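Local coordinates for aminopentol aminotransferase (Sphingopyxis macrogoltabida, PDB 6HBS), which transfers the amino group of aminopentol (hydrolysed fumonisin B1) to pyruvate with the help of pyridoxal phosphate, a step in fumonisin degradation, at residues Asp120-Ala125 and Val228-Arg233. Sequence-based numbering, arbitrary orientation. Where two conformers were deposited one is given.
Sequences DATSTA and VVDDVR. With PLP (pyridoxal-5'-phosphate), chain C.
Thr122 and Ala125, one helical turn apart, meet Asp230 and Val228 by van der Waals contact, with no hydrogen bond between the segments. Ala125 CB and Val228 CG1, 4.0 Å apart, form an apolar pair, while Thr122 CG2 stands 3.6 Å from Asp230 OD2, a methyl set against a carboxylate. With OG1 between the backbone N and the carbonyl carbon (chi1 61°), Thr122 CG2 lies anti to the carbonyl carbon and faces the carboxylate, while OG1 hydrogen-bonds to His146 O.

The polar contacts belong to the cofactor site. Asp230 OD2 is 2.7 Å from PLP N1, the aspartate–pyridine pairing of fold-type I aminotransferases, which probably keeps the ring nitrogen protonated. His146 ND1 also bonds to OD2, and Val232 N closes an Asx turn on Asp230 OD1 at 3.1 Å, so both carboxylate oxygens are held. An asparagine here would probably leave the pyridine nitrogen without its negative partner and weaken the cofactor's electron-sink character.

Val232 packs on the face of the pyridine ring, with CG1 3.6 Å from PLP C4. Arg233 NE gives PLP O3 a nearly straight bond (2.8 Å, 171°) in the guanidinium plane, and NH1 reaches Asn377.

Helix 118-133 thus packs on strand 226-230 of the large mixed sheet, where Thr122 and Ala125 also touch Phe193 and Cys255 of the flanking strands 189-194 and 253-256.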
loop_
_atom_site.group_PDB
_atom_site.type_symbol
_atom_site.label_atom_id
_atom_site.label_comp_id
_atom_site.label_asym_id
_atom_site.label_seq_id
_atom_site.Cartn_x
_atom_site.Cartn_y
_atom_site.Cartn_z
ATOM N N ASP A 120 -6.000 2.837 -0.534
ATOM C CA ASP A 120 -5.385 3.888 -1.347
ATOM C C ASP A 120 -6.388 4.368 -2.412
ATOM O O ASP A 120 -6.501 5.594 -2.651
ATOM C CB ASP A 120 -4.106 3.397 -2.058
ATOM C CG ASP A 120 -2.980 2.850 -1.186
ATOM O OD1 ASP A 120 -2.999 3.082 0.042
ATOM O OD2 ASP A 120 -2.062 2.173 -1.753
ATOM N N ALA A 121 -7.084 3.418 -3.066
ATOM C CA ALA A 121 -8.021 3.745 -4.140
ATOM C C ALA A 121 -9.252 4.459 -3.564
ATOM O O ALA A 121 -9.721 5.401 -4.131
ATOM C CB ALA A 121 -8.414 2.525 -4.932
ATOM N N THR A 122 -9.766 4.007 -2.421
ATOM C CA THR A 122 -10.980 4.650 -1.873
ATOM C C THR A 122 -10.659 6.048 -1.337
ATOM O O THR A 122 -11.461 6.970 -1.508
ATOM C CB THR A 122 -11.669 3.765 -0.834
ATOM O OG1 THR A 122 -10.777 3.537 0.263
ATOM C CG2 THR A 122 -12.159 2.460 -1.425
ATOM N N SER A 123 -9.492 6.207 -0.703
ATOM C CA SER A 123 -9.030 7.486 -0.194
ATOM C C SER A 123 -8.791 8.470 -1.343
ATOM O O SER A 123 -9.170 9.635 -1.244
ATOM C CB SER A 123 -7.805 7.317 0.641
ATOM O OG SER A 123 -8.150 6.811 1.914
ATOM N N THR A 124 -8.191 7.970 -2.441
ATOM C CA THR A 124 -7.969 8.759 -3.640
ATOM C C THR A 124 -9.323 9.218 -4.207
ATOM O O THR A 124 -9.463 10.399 -4.594
ATOM C CB THR A 124 -7.118 8.030 -4.689
ATOM O OG1 THR A 124 -5.849 7.675 -4.118
ATOM C CG2 THR A 124 -6.880 8.895 -5.908
ATOM N N ALA A 125 -10.311 8.306 -4.263
ATOM C CA ALA A 125 -11.640 8.649 -4.771
ATOM C C ALA A 125 -12.265 9.774 -3.927
ATOM O O ALA A 125 -12.876 10.704 -4.470
ATOM C CB ALA A 125 -12.521 7.415 -4.799
ATOM N N VAL A 228 -19.436 6.625 -6.620
ATOM C CA VAL A 228 -18.260 5.792 -6.465
ATOM C C VAL A 228 -18.718 4.386 -6.068
ATOM O O VAL A 228 -19.278 4.191 -4.984
ATOM C CB VAL A 228 -17.310 6.362 -5.405
ATOM C CG1 VAL A 228 -16.032 5.538 -5.361
ATOM C CG2 VAL A 228 -17.006 7.852 -5.627
ATOM N N VAL A 229 -18.440 3.391 -6.918
ATOM C CA VAL A 229 -18.710 2.009 -6.526
ATOM C C VAL A 229 -17.411 1.409 -5.996
ATOM O O VAL A 229 -16.417 1.382 -6.710
ATOM C CB VAL A 229 -19.296 1.196 -7.683
ATOM C CG1 VAL A 229 -19.245 -0.293 -7.411
ATOM C CG2 VAL A 229 -20.713 1.629 -7.987
ATOM N N ASP A 230 -17.434 0.906 -4.757
ATOM C CA ASP A 230 -16.274 0.265 -4.180
ATOM C C ASP A 230 -16.318 -1.225 -4.532
ATOM O O ASP A 230 -16.982 -1.979 -3.858
ATOM C CB ASP A 230 -16.175 0.537 -2.685
ATOM C CG ASP A 230 -14.965 -0.088 -2.052
ATOM O OD1 ASP A 230 -14.263 -0.850 -2.766
ATOM O OD2 ASP A 230 -14.791 0.105 -0.836
ATOM N N ASP A 231 -15.570 -1.606 -5.579
ATOM C CA ASP A 231 -15.548 -2.958 -6.118
ATOM C C ASP A 231 -14.280 -3.694 -5.683
ATOM O O ASP A 231 -13.909 -4.696 -6.335
ATOM C CB ASP A 231 -15.670 -2.976 -7.635
ATOM C CG ASP A 231 -16.914 -3.685 -8.131
ATOM O OD1 ASP A 231 -17.323 -4.696 -7.489
ATOM O OD2 ASP A 231 -17.427 -3.258 -9.188
ATOM N N VAL A 232 -13.665 -3.250 -4.570
ATOM C CA VAL A 232 -12.413 -3.864 -4.125
ATOM C C VAL A 232 -12.657 -5.340 -3.757
ATOM O O VAL A 232 -11.796 -6.208 -4.017
ATOM C CB VAL A 232 -11.778 -3.064 -2.966
ATOM C CG1 VAL A 232 -10.658 -3.865 -2.300
ATOM C CG2 VAL A 232 -11.259 -1.722 -3.455
ATOM N N ARG A 233 -13.791 -5.612 -3.093
ATOM C CA ARG A 233 -14.105 -6.925 -2.617
ATOM C C ARG A 233 -14.790 -7.788 -3.689
ATOM O O ARG A 233 -14.428 -8.986 -3.861
ATOM C CB ARG A 233 -14.964 -6.900 -1.355
ATOM C CG ARG A 233 -14.803 -8.190 -0.560
ATOM C CD ARG A 233 -15.623 -8.266 0.707
ATOM N NE ARG A 233 -15.214 -7.262 1.677
ATOM C CZ ARG A 233 -15.692 -7.149 2.913
ATOM N NH1 ARG A 233 -16.385 -8.142 3.454
ATOM N NH2 ARG A 233 -15.435 -6.055 3.621
HETATM N N1 PLP C . -13.056 -1.666 0.222
HETATM C C2 PLP C . -13.640 -2.875 0.369
HETATM C C2A PLP C . -15.071 -3.116 -0.049
HETATM C C3 PLP C . -12.846 -3.990 0.877
HETATM O O3 PLP C . -13.392 -5.215 1.025
HETATM C C4 PLP C . -11.424 -3.763 1.226
HETATM C C4A PLP C . -10.641 -4.925 1.723
HETATM C C5 PLP C . -10.922 -2.365 1.077
HETATM C C6 PLP C . -11.773 -1.399 0.553
HETATM C C5A PLP C . -9.486 -1.967 1.417
HETATM O O4P PLP C . -8.524 -2.752 0.668
HETATM P P PLP C . -7.119 -2.975 1.424
HETATM O O1P PLP C . -7.338 -3.849 2.574
HETATM O O2P PLP C . -6.711 -1.603 1.879
HETATM O O3P PLP C . -6.300 -3.595 0.312
#